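Local coordinates for alpha-galactosidase (Thermus thermophilus, PDB 6LCJ), which probably hydrolyses terminal alpha-galactosyl units of oligosaccharides such as stachyose, working as a heat-stable hexamer, at residues F40-F45 with G94-P99; R102-G107 with D120-R125; V192-D197 with Y298-L303. All coordinates share one frame; numbering follows the deposited sequence.

Interaction 1. Residues F40-F45 with G94-P99; sequences FPAKGF and GALRGP
Phe45 and Leu96 form an antiparallel, non-hydrogen-bonded pair where strand 44-48 runs beside strand 93-97 in a sheet of the N-terminal beta-sandwich. The backbone is stitched on one side of this pair: Arg97 N donates to Gly44 O at 3.0 Å, a bond bent to 138°, and Lys43 N donates to Arg97 O at 3.2 Å, nearly straight, while Phe45 CA makes a CA-H...O contact with Ala95 O. On the inner face, the CD2 branch of Leu96 lies 4.1 Å from Ala42 CB and approaches Phe45 CB as closely. Here the sandwich closes, since Phe45 and Leu96 both reach Leu122 of the opposing sheet. Arg97 leads away on the other face, its guanidinium salt-bridged to Glu140 and in a cation-pi contact with Trp58. Before the strand, Phe40 has CG between its backbone N and carbonyl carbon (chi1 52°), which swings the ring onto the turn after strand 93-97. Gly98 CA sits over one ring face, 3.7 Å from the centroid, in a CH-pi contact, while Leu96 O meets the ring edge near CZ. Where the contact meets solvent, Lys43 crosses Pro99 at about a right angle, NZ 3.6 Å from its CG.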
loop_
_atom_site.group_PDB
_atom_site.type_symbol
_atom_site.label_atom_id
_atom_site.label_comp_id
_atom_site.label_asym_id
_atom_site.label_seq_id
_atom_site.Cartn_x
_atom_site.Cartn_y
_atom_site.Cartn_z
ATOM N N PHE E 40 38.962 -14.292 10.564
ATOM C CA PHE E 40 38.256 -15.507 10.934
ATOM C C PHE E 40 36.802 -15.318 10.555
ATOM O O PHE E 40 36.333 -14.175 10.464
ATOM C CB PHE E 40 38.370 -15.819 12.441
ATOM C CG PHE E 40 37.987 -14.671 13.353
ATOM C CD1 PHE E 40 36.652 -14.394 13.634
ATOM C CD2 PHE E 40 38.967 -13.882 13.950
ATOM C CE1 PHE E 40 36.297 -13.340 14.477
ATOM C CE2 PHE E 40 38.621 -12.824 14.793
ATOM C CZ PHE E 40 37.284 -12.555 15.055
ATOM N N PRO E 41 36.066 -16.402 10.310
ATOM C CA PRO E 41 34.605 -16.275 10.197
ATOM C C PRO E 41 34.023 -15.993 11.576
ATOM O O PRO E 41 34.389 -16.643 12.561
ATOM C CB PRO E 41 34.169 -17.641 9.653
ATOM C CG PRO E 41 35.231 -18.597 10.162
ATOM C CD PRO E 41 36.521 -17.800 10.191
ATOM N N ALA E 42 33.134 -15.004 11.649
ATOM C CA ALA E 42 32.658 -14.484 12.926
ATOM C C ALA E 42 31.324 -15.120 13.299
ATOM O O ALA E 42 30.404 -15.170 12.476
ATOM C CB ALA E 42 32.532 -12.961 12.873
ATOM N N LYS E 43 31.219 -15.591 14.547
ATOM C CA LYS E 43 29.986 -16.196 15.040
ATOM C C LYS E 43 29.214 -15.311 16.012
ATOM O O LYS E 43 28.022 -15.552 16.235
ATOM C CB LYS E 43 30.279 -17.539 15.719
ATOM C CG LYS E 43 31.134 -18.493 14.890
ATOM C CD LYS E 43 30.331 -19.131 13.746
ATOM C CE LYS E 43 31.249 -19.824 12.738
ATOM N NZ LYS E 43 32.207 -20.778 13.390
ATOM N N GLY E 44 29.841 -14.302 16.593
ATOM C CA GLY E 44 29.127 -13.376 17.450
ATOM C C GLY E 44 29.598 -11.951 17.257
ATOM O O GLY E 44 30.762 -11.689 16.944
ATOM N N PHE E 45 28.665 -11.025 17.448
ATOM C CA PHE E 45 28.945 -9.596 17.492
ATOM C C PHE E 45 28.608 -9.086 18.887
ATOM O O PHE E 45 27.530 -9.384 19.419
ATOM C CB PHE E 45 28.141 -8.837 16.426
ATOM C CG PHE E 45 28.138 -7.305 16.605
ATOM C CD1 PHE E 45 29.325 -6.581 16.625
ATOM C CD2 PHE E 45 26.939 -6.605 16.724
ATOM C CE1 PHE E 45 29.318 -5.188 16.768
ATOM C CE2 PHE E 45 26.927 -5.205 16.863
ATOM C CZ PHE E 45 28.112 -4.502 16.890
ATOM N N GLY E 94 32.563 -2.287 19.812
ATOM C CA GLY E 94 32.015 -3.515 19.287
ATOM C C GLY E 94 33.094 -4.576 19.265
ATOM O O GLY E 94 34.281 -4.291 19.469
ATOM N N ALA E 95 32.665 -5.812 19.035
ATOM C CA ALA E 95 33.632 -6.892 18.956
ATOM C C ALA E 95 33.042 -8.041 18.162
ATOM O O ALA E 95 31.825 -8.249 18.147
ATOM C CB ALA E 95 34.076 -7.369 20.347
ATOM N N LEU E 96 33.924 -8.767 17.490
ATOM C CA LEU E 96 33.583 -9.980 16.767
ATOM C C LEU E 96 34.275 -11.157 17.438
ATOM O O LEU E 96 35.379 -11.029 17.977
ATOM C CB LEU E 96 33.991 -9.880 15.288
ATOM C CG LEU E 96 33.195 -8.877 14.440
ATOM C CD1 LEU E 96 33.752 -8.758 13.028
ATOM C CD2 LEU E 96 31.714 -9.253 14.401
ATOM N N ARG E 97 33.615 -12.302 17.407
ATOM C CA ARG E 97 34.048 -13.476 18.149
ATOM C C ARG E 97 34.529 -14.564 17.201
ATOM O O ARG E 97 33.758 -15.053 16.366
ATOM C CB ARG E 97 32.907 -14.002 19.012
ATOM C CG ARG E 97 33.359 -14.953 20.078
ATOM C CD ARG E 97 32.165 -15.489 20.806
ATOM N NE ARG E 97 32.115 -14.963 22.158
ATOM C CZ ARG E 97 30.994 -14.802 22.843
ATOM N NH1 ARG E 97 29.830 -15.145 22.298
ATOM N NH2 ARG E 97 31.046 -14.317 24.079
ATOM N N GLY E 98 35.794 -14.953 17.346
ATOM C CA GLY E 98 36.329 -16.088 16.632
ATOM C C GLY E 98 35.821 -17.383 17.230
ATOM O O GLY E 98 35.493 -17.451 18.421
ATOM N N PRO E 99 35.726 -18.435 16.402
ATOM C CA PRO E 99 35.347 -19.768 16.918
ATOM C C PRO E 99 36.068 -20.202 18.196
ATOM O O PRO E 99 35.523 -21.021 18.952
ATOM C CB PRO E 99 35.696 -20.691 15.742
ATOM C CG PRO E 99 35.472 -19.837 14.526
ATOM C CD PRO E 99 35.748 -18.397 14.927
#

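Interaction 2. Residues R102-G107 with D120-R125; sequences RALLLG and DLLLGR
Leu122 carries its CG beside the backbone N and anti to the carbonyl carbon (chi1 -84°), and Leu106 carries its own anti to the backbone N (chi1 175°), which sends the two side chains past each other in the space between their strands. Leu122 touches through its CD1 methyl, Leu106 through CB and its CD2 methyl. Leu122 CD1 lodges against strand 102-108, 3.4 Å from the carbonyl oxygen Leu104 O and 3.8 Å from Leu106 CB, with Leu104 CD2 a looser neighbour at 4.2 Å. In return, the CD2 branch of Leu106 reaches over the backbone of strand 122-126, where it lies 3.6 Å from Gly124 N. The missing side chain matters at Gly124, because a CB there would probably crowd Leu106 CD2. No hydrogen bond links the segments, so van der Waals contact joins them, and all the touching residues are buried. Leu104 also rests on Val36 of the facing sheet. On the far side of strand 122-126, Leu121 and Leu123 pack on a second subunit, and Asp120 forms a salt bridge with Arg255 of that subunit. The two strands run in nearly the same direction, 8° apart, with their axes 8.1 Å from each other at closest approach. They belong to different antiparallel sheets laid face to face, and leucines interleaved between such sheets form the hydrophobic core of a beta-sandwich.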
loop_
_atom_site.group_PDB
_atom_site.type_symbol
_atom_site.label_atom_id
_atom_site.label_comp_id
_atom_site.label_asym_id
_atom_site.label_seq_id
_atom_site.Cartn_x
_atom_site.Cartn_y
_atom_site.Cartn_z
ATOM N N ARG E 102 38.217 -16.085 21.198
ATOM C CA ARG E 102 38.938 -14.826 21.203
ATOM C C ARG E 102 38.111 -13.762 20.489
ATOM O O ARG E 102 37.316 -14.060 19.590
ATOM C CB ARG E 102 40.316 -14.990 20.566
ATOM C CG ARG E 102 41.202 -15.939 21.377
ATOM C CD ARG E 102 42.681 -15.788 21.071
ATOM N NE ARG E 102 42.990 -16.183 19.702
ATOM C CZ ARG E 102 43.973 -15.646 18.983
ATOM N NH1 ARG E 102 44.745 -14.697 19.520
ATOM N NH2 ARG E 102 44.187 -16.057 17.734
ATOM N N ALA E 103 38.281 -12.515 20.921
ATOM C CA ALA E 103 37.473 -11.408 20.430
ATOM C C ALA E 103 38.333 -10.393 19.683
ATOM O O ALA E 103 39.439 -10.058 20.114
ATOM C CB ALA E 103 36.742 -10.721 21.580
ATOM N N LEU E 104 37.824 -9.922 18.553
ATOM C CA LEU E 104 38.384 -8.763 17.871
ATOM C C LEU E 104 37.580 -7.550 18.328
ATOM O O LEU E 104 36.385 -7.452 18.035
ATOM C CB LEU E 104 38.326 -8.939 16.354
ATOM C CG LEU E 104 38.878 -7.784 15.520
ATOM C CD1 LEU E 104 40.393 -7.761 15.602
ATOM C CD2 LEU E 104 38.408 -7.907 14.087
ATOM N N LEU E 105 38.227 -6.640 19.045
ATOM C CA LEU E 105 37.571 -5.497 19.666
ATOM C C LEU E 105 37.954 -4.210 18.953
ATOM O O LEU E 105 39.135 -3.964 18.699
ATOM C CB LEU E 105 37.941 -5.385 21.148
ATOM C CG LEU E 105 37.296 -4.286 21.993
ATOM C CD1 LEU E 105 37.122 -4.734 23.442
ATOM C CD2 LEU E 105 38.098 -2.974 21.934
ATOM N N LEU E 106 36.949 -3.386 18.666
ATOM C CA LEU E 106 37.126 -2.038 18.142
ATOM C C LEU E 106 36.350 -1.091 19.047
ATOM O O LEU E 106 35.118 -1.155 19.096
ATOM C CB LEU E 106 36.629 -1.944 16.699
ATOM C CG LEU E 106 36.670 -0.540 16.102
ATOM C CD1 LEU E 106 38.113 -0.190 15.708
ATOM C CD2 LEU E 106 35.694 -0.396 14.928
ATOM N N GLY E 107 37.061 -0.206 19.747
ATOM C CA GLY E 107 36.424 0.698 20.688
ATOM C C GLY E 107 36.840 2.153 20.577
ATOM O O GLY E 107 38.027 2.468 20.494
ATOM N N ASP E 120 31.756 -10.160 8.543
ATOM C CA ASP E 120 33.041 -9.960 7.893
ATOM C C ASP E 120 33.640 -8.592 8.195
ATOM O O ASP E 120 34.686 -8.246 7.634
ATOM C CB ASP E 120 32.894 -10.155 6.378
ATOM C CG ASP E 120 31.880 -9.202 5.756
ATOM O OD1 ASP E 120 31.083 -8.591 6.505
ATOM O OD2 ASP E 120 31.875 -9.049 4.513
ATOM N N LEU E 121 33.032 -7.811 9.081
ATOM C CA LEU E 121 33.481 -6.439 9.224
ATOM C C LEU E 121 33.030 -5.863 10.559
ATOM O O LEU E 121 31.881 -6.056 10.971
ATOM C CB LEU E 121 32.942 -5.586 8.068
ATOM C CG LEU E 121 33.230 -4.099 8.171
ATOM C CD1 LEU E 121 34.725 -3.872 7.983
ATOM C CD2 LEU E 121 32.410 -3.329 7.171
ATOM N N LEU E 122 33.956 -5.172 11.224
ATOM C CA LEU E 122 33.654 -4.175 12.243
ATOM C C LEU E 122 33.853 -2.809 11.614
ATOM O O LEU E 122 34.930 -2.527 11.079
ATOM C CB LEU E 122 34.567 -4.304 13.465
ATOM C CG LEU E 122 34.218 -5.301 14.567
ATOM C CD1 LEU E 122 35.356 -5.400 15.578
ATOM C CD2 LEU E 122 32.911 -4.905 15.249
ATOM N N LEU E 123 32.830 -1.961 11.676
ATOM C CA LEU E 123 32.918 -0.614 11.129
ATOM C C LEU E 123 32.631 0.394 12.237
ATOM O O LEU E 123 31.531 0.408 12.801
ATOM C CB LEU E 123 31.950 -0.444 9.955
ATOM C CG LEU E 123 32.070 0.834 9.115
ATOM C CD1 LEU E 123 31.487 0.623 7.729
ATOM C CD2 LEU E 123 31.350 1.977 9.798
ATOM N N GLY E 124 33.606 1.254 12.523
ATOM C CA GLY E 124 33.440 2.312 13.500
ATOM C C GLY E 124 33.226 3.646 12.812
ATOM O O GLY E 124 33.938 3.989 11.868
ATOM N N ARG E 125 32.234 4.392 13.293
ATOM C CA ARG E 125 31.852 5.654 12.677
ATOM C C ARG E 125 31.568 6.685 13.759
ATOM O O ARG E 125 30.636 6.519 14.548
ATOM C CB ARG E 125 30.632 5.477 11.771
ATOM C CG ARG E 125 30.243 6.751 11.026
ATOM C CD ARG E 125 29.104 6.519 10.068
ATOM N NE ARG E 125 29.492 5.599 9.011
ATOM C CZ ARG E 125 28.628 4.926 8.266
ATOM N NH1 ARG E 125 27.323 5.073 8.474
ATOM N NH2 ARG E 125 29.070 4.107 7.321
#

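Interaction 3. Residues V192-D197 with Y298-L303; sequences VFQIDD and YDYLKL
Lys302 and Asp196 form the charged end of this contact, where NZ meets OD2 at 3.1 Å in a salt bridge. The lysine chain reaches there fully extended, with CG anti to its backbone N (chi1 -177°), and approaches OD2 on the syn side. Gln194 NE2 donates to the same oxygen from the anti side, at 2.9 Å and 164°, and the two donors come from opposite faces of the carboxylate plane. The amide also makes a weak bond to Ile195 O, while Asp196 OD1 takes Asp197 N at 2.8 Å from above the plane. Each carboxylate oxygen is thus held, which fixes the rotation of the group. With an alanine here instead of Asp196, the Lys302 ammonium would probably lose its charged mate and the Gln194 amide an acceptor, leaving both freer to turn. Nearer the start of the two strands, Val192 CG1 lies over one face of the Tyr300 ring, 4.1 Å from its centroid, in a CH-pi contact, and its CG2 touches Tyr300 CD2.

Looser, though still buried, is the approach of Gln194 CG to Tyr300 CD1, at 4.2 Å. On the side facing helix 216-224, Ile195 CD1 makes a separate close contact, 3.7 Å from Tyr298 OH at the ring edge; that hydroxyl bonds to Met216 O. Strand 229-234 lies between the two strands, which cross at 42°. Val192, Gln194, Tyr300 and Lys302 meet across this intervening strand, with polar groups at the C-terminal ends, as is characteristic of a TIM barrel, here of the GH36 family, whose active site opens there.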
loop_
_atom_site.group_PDB
_atom_site.type_symbol
_atom_site.label_atom_id
_atom_site.label_comp_id
_atom_site.label_asym_id
_atom_site.label_seq_id
_atom_site.Cartn_x
_atom_site.Cartn_y
_atom_site.Cartn_z
ATOM N N VAL E 192 24.400 4.932 53.532
ATOM C CA VAL E 192 23.591 5.936 52.850
ATOM C C VAL E 192 22.129 5.519 52.949
ATOM O O VAL E 192 21.793 4.350 52.737
ATOM C CB VAL E 192 23.994 6.091 51.364
ATOM C CG1 VAL E 192 23.259 7.262 50.717
ATOM C CG2 VAL E 192 25.492 6.243 51.199
ATOM N N PHE E 193 21.256 6.476 53.266
ATOM C CA PHE E 193 19.811 6.293 53.218
ATOM C C PHE E 193 19.297 7.194 52.099
ATOM O O PHE E 193 19.314 8.423 52.237
ATOM C CB PHE E 193 19.180 6.650 54.557
ATOM C CG PHE E 193 17.719 6.333 54.644
ATOM C CD1 PHE E 193 16.773 7.213 54.149
ATOM C CD2 PHE E 193 17.285 5.150 55.229
ATOM C CE1 PHE E 193 15.416 6.924 54.238
ATOM C CE2 PHE E 193 15.923 4.855 55.323
ATOM C CZ PHE E 193 14.986 5.752 54.826
ATOM N N GLN E 194 18.853 6.596 50.990
ATOM C CA GLN E 194 18.604 7.344 49.761
ATOM C C GLN E 194 17.117 7.385 49.437
ATOM O O GLN E 194 16.493 6.339 49.259
ATOM C CB GLN E 194 19.386 6.755 48.592
ATOM C CG GLN E 194 19.317 7.616 47.320
ATOM C CD GLN E 194 18.752 6.833 46.153
ATOM O OE1 GLN E 194 19.285 5.774 45.789
ATOM N NE2 GLN E 194 17.655 7.327 45.574
ATOM N N ILE E 195 16.563 8.597 49.363
ATOM C CA ILE E 195 15.172 8.833 48.975
ATOM C C ILE E 195 15.095 8.886 47.454
ATOM O O ILE E 195 15.803 9.672 46.815
ATOM C CB ILE E 195 14.641 10.136 49.589
ATOM C CG1 ILE E 195 14.625 10.029 51.099
ATOM C CG2 ILE E 195 13.237 10.447 49.110
ATOM C CD1 ILE E 195 15.017 11.293 51.732
ATOM N N ASP E 196 14.224 8.071 46.874
ATOM C CA ASP E 196 14.166 7.977 45.432
ATOM C C ASP E 196 12.974 8.774 44.892
ATOM O O ASP E 196 12.505 9.734 45.517
ATOM C CB ASP E 196 14.107 6.503 45.015
ATOM C CG ASP E 196 14.723 6.260 43.643
ATOM O OD1 ASP E 196 13.952 6.216 42.640
ATOM O OD2 ASP E 196 15.966 6.080 43.571
ATOM N N ASP E 197 12.491 8.379 43.718
ATOM C CA ASP E 197 11.369 9.037 43.069
ATOM C C ASP E 197 10.153 9.008 43.982
ATOM O O ASP E 197 9.869 7.996 44.627
ATOM C CB ASP E 197 11.099 8.322 41.742
ATOM C CG ASP E 197 10.011 8.962 40.909
ATOM O OD1 ASP E 197 9.600 10.113 41.167
ATOM O OD2 ASP E 197 9.574 8.294 39.946
ATOM N N TYR E 298 22.063 16.544 51.573
ATOM C CA TYR E 298 22.334 15.333 50.805
ATOM C C TYR E 298 23.689 15.432 50.123
ATOM O O TYR E 298 23.969 16.427 49.451
ATOM C CB TYR E 298 21.241 15.110 49.761
ATOM C CG TYR E 298 19.869 15.021 50.371
ATOM C CD1 TYR E 298 19.146 16.168 50.676
ATOM C CD2 TYR E 298 19.304 13.791 50.677
ATOM C CE1 TYR E 298 17.902 16.088 51.249
ATOM C CE2 TYR E 298 18.050 13.707 51.243
ATOM C CZ TYR E 298 17.362 14.855 51.529
ATOM O OH TYR E 298 16.118 14.773 52.090
ATOM N N ASP E 299 24.529 14.401 50.278
ATOM C CA ASP E 299 25.795 14.332 49.545
ATOM C C ASP E 299 25.945 13.034 48.744
ATOM O O ASP E 299 27.052 12.694 48.319
ATOM C CB ASP E 299 26.976 14.507 50.498
ATOM C CG ASP E 299 27.020 13.436 51.573
ATOM O OD1 ASP E 299 25.980 12.794 51.829
ATOM O OD2 ASP E 299 28.101 13.244 52.171
ATOM N N TYR E 300 24.856 12.295 48.554
ATOM C CA TYR E 300 24.790 11.171 47.629
ATOM C C TYR E 300 23.596 11.438 46.722
ATOM O O TYR E 300 22.472 11.590 47.206
ATOM C CB TYR E 300 24.654 9.843 48.395
ATOM C CG TYR E 300 24.562 8.575 47.561
ATOM C CD1 TYR E 300 23.420 8.276 46.824
ATOM C CD2 TYR E 300 25.607 7.654 47.543
ATOM C CE1 TYR E 300 23.331 7.114 46.078
ATOM C CE2 TYR E 300 25.530 6.479 46.801
ATOM C CZ TYR E 300 24.388 6.217 46.076
ATOM O OH TYR E 300 24.307 5.070 45.332
ATOM N N LEU E 301 23.838 11.557 45.420
ATOM C CA LEU E 301 22.793 11.955 44.480
ATOM C C LEU E 301 22.643 10.914 43.383
ATOM O O LEU E 301 23.635 10.492 42.779
ATOM C CB LEU E 301 23.096 13.316 43.863
ATOM C CG LEU E 301 23.254 14.457 44.866
ATOM C CD1 LEU E 301 23.629 15.759 44.137
ATOM C CD2 LEU E 301 21.967 14.606 45.678
ATOM N N LYS E 302 21.410 10.494 43.142
ATOM C CA LYS E 302 21.096 9.580 42.051
ATOM C C LYS E 302 20.492 10.411 40.928
ATOM O O LYS E 302 19.350 10.878 41.021
ATOM C CB LYS E 302 20.156 8.467 42.509
ATOM C CG LYS E 302 19.841 7.418 41.444
ATOM C CD LYS E 302 19.003 6.279 42.037
ATOM C CE LYS E 302 18.400 5.360 40.967
ATOM N NZ LYS E 302 17.549 4.266 41.566
ATOM N N LEU E 303 21.279 10.624 39.888
ATOM C CA LEU E 303 20.874 11.428 38.751
ATOM C C LEU E 303 20.399 10.464 37.682
ATOM O O LEU E 303 21.171 9.623 37.211
ATOM C CB LEU E 303 22.038 12.293 38.265
ATOM C CG LEU E 303 22.639 13.158 39.378
ATOM C CD1 LEU E 303 23.796 14.031 38.865
ATOM C CD2 LEU E 303 21.544 14.020 40.018
#

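Interactions 1 and 2 belong to the same N-terminal sandwich and touch: strands 93-97 and 102-108 are neighbours in one sheet, joined by a probable backbone hydrogen bond between Leu96 O and Leu104 N. Interaction 1 joins strands within a sheet through backbone bonds and reaches solvent at Lys43 and Pro99, whereas interaction 2 joins the two sheets through buried leucines and a glycine, and its 120-125 segment reaches a second subunit. Interaction 3 lies in the barrel that, as in the family, probably carries the active site, its centre about 41 Å from that of interaction 1 and about 38 Å from that of interaction 2. It too is buried, but has a carboxylate oxygen gripped by two donors, beside aliphatic contacts with two tyrosine rings.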